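Local coordinates for exodeoxyribonuclease (Neisseria meningitidis, PDB 2JC5), which probably cleaves DNA at abasic sites and removes nucleotides from 3' ends, as a metal-dependent phosphodiesterase of the AP endonuclease/ExoA repair family, at residues Trp204-Arg208 against Gly209-Ala213; Gln223-Thr226 against Pro227-Ala231. All blocks are in the same frame, centred on the assembly; numbering follows the deposited sequence.

Interaction 1: residues Trp204-Arg208 against Gly209-Ala213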
ATOM      1  N   TRP A 204      -7.928   8.055  -0.040  1.00  4.56           N
ATOM      2  CA  TRP A 204      -7.482   8.936   1.040  1.00  5.53           C
ATOM      3  C   TRP A 204      -8.208  10.265   1.018  1.00  5.31           C
ATOM      4  O   TRP A 204      -8.453  10.827  -0.050  1.00  5.51           O
ATOM      5  CB  TRP A 204      -5.975   9.198   0.915  1.00  6.10           C
ATOM      6  CG  TRP A 204      -5.455  10.122   1.977  1.00  6.15           C
ATOM      7  CD1 TRP A 204      -5.193   9.823   3.277  1.00  6.40           C
ATOM      8  CD2 TRP A 204      -5.136  11.498   1.809  1.00  5.52           C
ATOM      9  NE1 TRP A 204      -4.740  10.936   3.939  1.00  7.01           N
ATOM     10  CE2 TRP A 204      -4.683  11.981   3.056  1.00  5.52           C
ATOM     11  CE3 TRP A 204      -5.187  12.373   0.725  1.00  6.55           C
ATOM     12  CZ2 TRP A 204      -4.300  13.302   3.255  1.00  6.57           C
ATOM     13  CZ3 TRP A 204      -4.811  13.688   0.928  1.00  6.85           C
ATOM     14  CH2 TRP A 204      -4.371  14.138   2.192  1.00  6.86           C
ATOM     15  N   TRP A 205      -8.537  10.760   2.214  1.00  5.51           N
ATOM     16  CA  TRP A 205      -9.104  12.089   2.421  1.00  6.05           C
ATOM     17  C   TRP A 205      -8.417  12.631   3.659  1.00  5.81           C
ATOM     18  O   TRP A 205      -8.138  11.859   4.576  1.00  6.93           O
ATOM     19  CB  TRP A 205     -10.610  12.018   2.671  1.00  5.91           C
ATOM     20  CG  TRP A 205     -11.380  11.287   1.616  1.00  5.14           C
ATOM     21  CD1 TRP A 205     -12.154  11.846   0.625  1.00  5.65           C
ATOM     22  CD2 TRP A 205     -11.451   9.860   1.415  1.00  5.98           C
ATOM     23  NE1 TRP A 205     -12.702  10.854  -0.152  1.00  5.65           N
ATOM     24  CE2 TRP A 205     -12.286   9.634   0.306  1.00  5.23           C
ATOM     25  CE3 TRP A 205     -10.905   8.757   2.083  1.00  6.30           C
ATOM     26  CZ2 TRP A 205     -12.565   8.358  -0.163  1.00  5.64           C
ATOM     27  CZ3 TRP A 205     -11.187   7.501   1.619  1.00  5.81           C
ATOM     28  CH2 TRP A 205     -12.018   7.307   0.515  1.00  6.02           C
ATOM     29  N   SER A 206      -8.162  13.938   3.723  1.00  6.09           N
ATOM     30  CA  SER A 206      -7.297  14.437   4.788  1.00  7.80           C
ATOM     31  C   SER A 206      -7.870  14.369   6.199  1.00  7.19           C
ATOM     32  O   SER A 206      -7.111  14.412   7.166  1.00  9.26           O
ATOM     33  CB  SER A 206      -6.810  15.846   4.496  1.00  8.93           C
ATOM     34  OG  SER A 206      -7.811  16.802   4.692  1.00 10.06           O
ATOM     35  N   ASN A 207      -9.185  14.292   6.343  1.00  8.69           N
ATOM     36  CA  ASN A 207      -9.789  14.090   7.651  1.00  9.41           C
ATOM     37  C   ASN A 207     -11.148  13.405   7.463  1.00 10.72           C
ATOM     38  O   ASN A 207     -11.620  13.227   6.319  1.00 12.81           O
ATOM     39  CB  ASN A 207      -9.884  15.440   8.393  1.00  9.69           C
ATOM     40  CG  ASN A 207     -10.751  16.442   7.657  1.00  9.34           C
ATOM     41  OD1 ASN A 207     -11.929  16.173   7.412  1.00 10.87           O
ATOM     42  ND2 ASN A 207     -10.174  17.598   7.285  1.00  8.88           N
ATOM     43  N   ARG A 208     -11.770  12.995   8.559  1.00 12.51           N
ATOM     44  CA  ARG A 208     -13.070  12.319   8.501  1.00 15.44           C
ATOM     45  C   ARG A 208     -14.223  13.313   8.623  1.00 15.06           C
ATOM     46  O   ARG A 208     -15.399  12.909   8.716  1.00 16.98           O
ATOM     47  CB  ARG A 208     -13.162  11.232   9.594  1.00 17.32           C
ATOM     48  CG  ARG A 208     -13.302  11.732  11.016  0.50 19.37           C
ATOM     49  CD  ARG A 208     -13.296  10.568  12.005  0.50 21.14           C
ATOM     50  NE  ARG A 208     -11.943  10.047  12.246  0.50 22.37           N
ATOM     51  CZ  ARG A 208     -11.278  10.114  13.402  0.50 24.14           C
ATOM     52  NH1 ARG A 208     -11.805  10.690  14.475  0.50 25.51           N
ATOM     53  NH2 ARG A 208     -10.054   9.607  13.491  0.50 24.83           N
ATOM     54  N   GLY A 209     -13.891  14.600   8.627  1.00 12.66           N
ATOM     55  CA  GLY A 209     -14.870  15.679   8.665  1.00 12.65           C
ATOM     56  C   GLY A 209     -15.250  16.122   7.268  1.00 12.65           C
ATOM     57  O   GLY A 209     -15.592  15.288   6.435  1.00 12.42           O
ATOM     58  N   GLN A 210     -15.163  17.431   7.034  0.50 13.14           N
ATOM     59  CA  GLN A 210     -15.500  18.050   5.749  0.50 13.81           C
ATOM     60  C   GLN A 210     -14.840  17.360   4.567  0.50 11.96           C
ATOM     61  O   GLN A 210     -15.484  17.120   3.550  0.50 10.18           O
ATOM     62  CB  GLN A 210     -15.076  19.519   5.731  0.50 16.45           C
ATOM     63  CG  GLN A 210     -15.576  20.293   4.514  0.50 18.32           C
ATOM     64  CD  GLN A 210     -14.462  20.972   3.760  0.50 19.98           C
ATOM     65  OE1 GLN A 210     -13.469  20.337   3.379  0.50 20.20           O
ATOM     66  NE2 GLN A 210     -14.614  22.275   3.533  0.50 20.56           N
ATOM     67  N   ALA A 211     -13.550  17.061   4.702  1.00  9.73           N
ATOM     68  CA  ALA A 211     -12.771  16.507   3.588  1.00  8.63           C
ATOM     69  C   ALA A 211     -13.374  15.198   3.109  1.00  7.23           C
ATOM     70  O   ALA A 211     -13.466  14.931   1.910  1.00  8.81           O
ATOM     71  CB  ALA A 211     -11.292  16.330   3.994  1.00  8.10           C
ATOM     72  N   TYR A 212     -13.823  14.388   4.045  1.00  7.85           N
ATOM     73  CA  TYR A 212     -14.471  13.137   3.701  1.00  7.89           C
ATOM     74  C   TYR A 212     -15.907  13.338   3.239  1.00  9.10           C
ATOM     75  O   TYR A 212     -16.308  12.802   2.215  1.00  9.75           O
ATOM     76  CB  TYR A 212     -14.439  12.228   4.926  1.00  8.95           C
ATOM     77  CG  TYR A 212     -14.773  10.778   4.677  1.00  9.44           C
ATOM     78  CD1 TYR A 212     -14.046  10.033   3.778  1.00 10.30           C
ATOM     79  CD2 TYR A 212     -15.804  10.150   5.353  1.00 11.80           C
ATOM     80  CE1 TYR A 212     -14.313   8.692   3.544  1.00 10.71           C
ATOM     81  CE2 TYR A 212     -16.079   8.810   5.132  1.00 12.16           C
ATOM     82  CZ  TYR A 212     -15.334   8.087   4.220  1.00 10.43           C
ATOM     83  OH  TYR A 212     -15.587   6.759   4.009  1.00 12.22           O
ATOM     84  N   ALA A 213     -16.656  14.165   3.966  1.00  9.56           N
ATOM     85  CA  ALA A 213     -18.063  14.401   3.645  1.00 10.10           C
ATOM     86  C   ALA A 213     -18.239  14.976   2.235  1.00 10.04           C
ATOM     87  O   ALA A 213     -19.220  14.642   1.527  1.00 11.68           O
ATOM     88  CB  ALA A 213     -18.660  15.345   4.682  1.00 11.21           C
TER
HETATM   89  O   HOH W   1     -11.464  19.791   5.857  1.00 18.21           O
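Tyr212, in the single-turn helix 210-213, sets the edge of its ring against a face of Trp205 in strand 204-205. Its CB lies 3.3 Å from Asn207 O and brushes Arg208 CA. With CG anti to the backbone N (chi1 -166°), the ring swings back over the indole: CD1 stands 3.5 Å from Trp205 CD2, above the ring plane, and CE1 reaches Trp205 CE3 at 3.7 Å. The planes meet at 86° with centroids of the Tyr212 ring and the Trp205 six-membered ring 4.9 Å apart, a T-shaped pair. Lys243 adds a cation-pi contact to Tyr212, and Asp215 accepts a hydrogen bond from Trp205 NE1, which holds that ring's rotation.

Asn207 OD1 ties the turn: it accepts a weak hydrogen bond from Gly209 N (2.8 Å), closing an Asx turn, and another from Ala211 N (3.3 Å), two residues past the N-cap Gly209, the donor tilted 28° from the carbonyl plane. A water bridges Asn207 ND2 to Gln210 OE1, while Ala211 CB lies against Ser206 OG at 3.6 Å.

Trp204 turns away into the bicine pocket; its NE1 hydrogen-bonds to Asp246, seen to bind metal in a structure of this protein. One amide oxygen, holding Ala211 N and more weakly Gly209 N beside a perpendicular aromatic pair, is consistent with a well-defined turn close to the probable active site.

Interaction 2: residues Gln223-Thr226 against Pro227-Ala231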
ATOM      1  N   GLN A 223      -2.626  -1.507  -5.700  1.00  5.27           N
ATOM      2  CA  GLN A 223      -2.034  -2.838  -5.869  1.00  6.03           C
ATOM      3  C   GLN A 223      -1.433  -2.872  -7.264  1.00  5.65           C
ATOM      4  O   GLN A 223      -2.159  -2.826  -8.247  1.00  7.32           O
ATOM      5  CB  GLN A 223      -3.089  -3.931  -5.653  1.00  5.88           C
ATOM      6  CG  GLN A 223      -3.602  -3.958  -4.212  1.00  6.91           C
ATOM      7  CD  GLN A 223      -4.348  -5.235  -3.790  1.00  4.99           C
ATOM      8  OE1 GLN A 223      -4.216  -6.310  -4.382  1.00  6.96           O
ATOM      9  NE2 GLN A 223      -5.120  -5.109  -2.729  1.00  6.38           N
ATOM     10  N   MET A 224      -0.103  -2.856  -7.335  1.00  5.94           N
ATOM     11  CA  MET A 224       0.609  -2.976  -8.607  1.00  6.11           C
ATOM     12  C   MET A 224       0.953  -4.442  -8.821  1.00  6.82           C
ATOM     13  O   MET A 224       1.536  -5.059  -7.939  1.00  5.85           O
ATOM     14  CB  MET A 224       1.899  -2.155  -8.618  1.00  7.51           C
ATOM     15  CG  MET A 224       1.682  -0.651  -8.561  1.00  8.82           C
ATOM     16  SD  MET A 224       0.987  -0.030 -10.117  1.00 10.39           S
ATOM     17  CE  MET A 224       1.305   1.723  -9.907  1.00  9.40           C
ATOM     18  N   VAL A 225       0.593  -4.996  -9.978  1.00  5.96           N
ATOM     19  CA  VAL A 225       0.599  -6.445 -10.170  1.00  5.09           C
ATOM     20  C   VAL A 225       1.345  -6.839 -11.449  1.00  6.89           C
ATOM     21  O   VAL A 225       1.297  -6.134 -12.462  1.00  6.47           O
ATOM     22  CB  VAL A 225      -0.870  -6.969 -10.195  1.00  6.01           C
ATOM     23  CG1 VAL A 225      -0.933  -8.489 -10.213  1.00  7.11           C
ATOM     24  CG2 VAL A 225      -1.650  -6.441  -8.981  1.00  8.00           C
ATOM     25  N   THR A 226       2.015  -7.987 -11.398  1.00  6.42           N
ATOM     26  CA  THR A 226       2.673  -8.595 -12.566  1.00  6.45           C
ATOM     27  C   THR A 226       1.623  -9.096 -13.566  1.00  8.40           C
ATOM     28  O   THR A 226       0.463  -9.254 -13.204  1.00  8.22           O
ATOM     29  CB  THR A 226       3.589  -9.722 -12.101  1.00  6.91           C
ATOM     30  OG1 THR A 226       2.891 -10.553 -11.171  1.00  8.09           O
ATOM     31  CG2 THR A 226       4.822  -9.129 -11.444  1.00  7.63           C
ATOM     32  N   PRO A 227       2.022  -9.292 -14.841  1.00  8.72           N
ATOM     33  CA  PRO A 227       1.021  -9.513 -15.896  1.00  9.15           C
ATOM     34  C   PRO A 227       0.103 -10.726 -15.767  1.00  9.18           C
ATOM     35  O   PRO A 227      -1.119 -10.572 -15.915  1.00  9.70           O
ATOM     36  CB  PRO A 227       1.867  -9.596 -17.176  1.00 10.73           C
ATOM     37  CG  PRO A 227       3.169  -9.054 -16.838  1.00 12.24           C
ATOM     38  CD  PRO A 227       3.384  -9.166 -15.385  1.00 10.92           C
ATOM     39  N   GLU A 228       0.630 -11.907 -15.459  1.00  8.93           N
ATOM     40  CA  GLU A 228      -0.229 -13.087 -15.481  1.00 10.40           C
ATOM     41  C   GLU A 228      -1.201 -13.039 -14.322  1.00  9.37           C
ATOM     42  O   GLU A 228      -2.384 -13.360 -14.470  1.00 10.81           O
ATOM     43  CB  GLU A 228       0.595 -14.369 -15.505  1.00 10.93           C
ATOM     44  CG  GLU A 228       1.320 -14.484 -16.849  1.00 11.86           C
ATOM     45  CD  GLU A 228       2.378 -15.551 -16.922  0.50 10.97           C
ATOM     46  OE1 GLU A 228       3.405 -15.430 -16.232  0.50 11.25           O
ATOM     47  OE2 GLU A 228       2.200 -16.505 -17.719  0.50 10.96           O
ATOM     48  N   LEU A 229      -0.726 -12.580 -13.173  1.00  8.87           N
ATOM     49  CA  LEU A 229      -1.614 -12.455 -12.022  1.00  7.90           C
ATOM     50  C   LEU A 229      -2.660 -11.342 -12.224  1.00  8.38           C
ATOM     51  O   LEU A 229      -3.803 -11.471 -11.779  1.00  8.26           O
ATOM     52  CB  LEU A 229      -0.809 -12.217 -10.738  1.00  7.39           C
ATOM     53  CG  LEU A 229      -1.591 -12.049  -9.422  1.00  8.18           C
ATOM     54  CD1 LEU A 229      -2.543 -13.188  -9.130  1.00  8.99           C
ATOM     55  CD2 LEU A 229      -0.594 -11.881  -8.274  1.00  7.72           C
ATOM     56  N   ALA A 230      -2.277 -10.255 -12.895  1.00  7.28           N
ATOM     57  CA  ALA A 230      -3.226  -9.171 -13.184  1.00  8.56           C
ATOM     58  C   ALA A 230      -4.413  -9.705 -13.984  1.00  8.65           C
ATOM     59  O   ALA A 230      -5.541  -9.302 -13.755  1.00  8.72           O
ATOM     60  CB  ALA A 230      -2.551  -8.029 -13.918  1.00  7.43           C
ATOM     61  N   ALA A 231      -4.134 -10.613 -14.920  1.00  8.42           N
ATOM     62  CA  ALA A 231      -5.186 -11.248 -15.739  1.00  8.17           C
ATOM     63  C   ALA A 231      -6.112 -12.155 -14.933  1.00  7.93           C
ATOM     64  O   ALA A 231      -7.145 -12.581 -15.440  1.00  8.61           O
ATOM     65  CB  ALA A 231      -4.555 -12.059 -16.874  1.00 10.76           C
TER
HETATM   66  O   HOH W   2       2.061 -12.682 -12.612  1.00  8.32           O
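Strand 217-225 runs out at Val225 and the chain bends at Thr226, the N-cap residue, straight into the short helix 227-230. The bend brings Val225 CA within 5.6 Å of Ala230 CA. One backbone bond closes the first turn: Ala230 N gives its hydrogen to Thr226 O at 2.9 Å, the carbonyl pointing almost straight at the donor (C=O...N 164°). Ala231 N follows by bonding to Pro227 O. Pro227, with no N-H to offer, fits the first helical position.

The side chain of Thr226 makes no direct capping bond. Its OG1 sits between the backbone N and the carbonyl carbon (chi1 47°), which places it 2.7 Å from a water; that water accepts a hydrogen bond from Leu229 N at 2.8 Å, so the hydroxyl is linked to the first turn at one remove. OG1 has a protein partner too, the amide N-H of Ile144.

Such a strand-to-helix corner belongs here to one sheet of the DNase I-like fold: strand 217-225 pairs with 143-147 on one edge and with strand 189-190 on the other, and Gln223 reaches across to Ile4 and Tyr254 of the second sheet.

Between corner and helix the apolar filling comes from Val225. Its CG1, anti to the backbone N, meets Leu229 CG at 3.7 Å, the two side chains crossing at about a right angle, and lies 4.1 Å from Ala230 CB. Leu229 continues past it onto Val145 and Tyr254, which puts the helix against both sheets, while Glu228 faces outward.

In the fold
Both contacts join a strand of the same sheet to a short helix, through loop 206-209 in interaction 1 and directly at Thr226 in interaction 2. They follow in series: helix 210-213 leads into strand 217-225, which pairs with strand 204-205 and ends at interaction 2. Their centres lie 30 Å apart, on opposite sides of the chain's centre. Interaction 1, partly buried with most of its residues exposed, lies next to the metal and bicine sites and relies on an aromatic pair and a side-chain amide. Interaction 2, away from the annotated sites, has buried strand residues, of which Gln223 and Val225 face the second sheet, and relies on aliphatic packing, a main-chain bond and a bridging water.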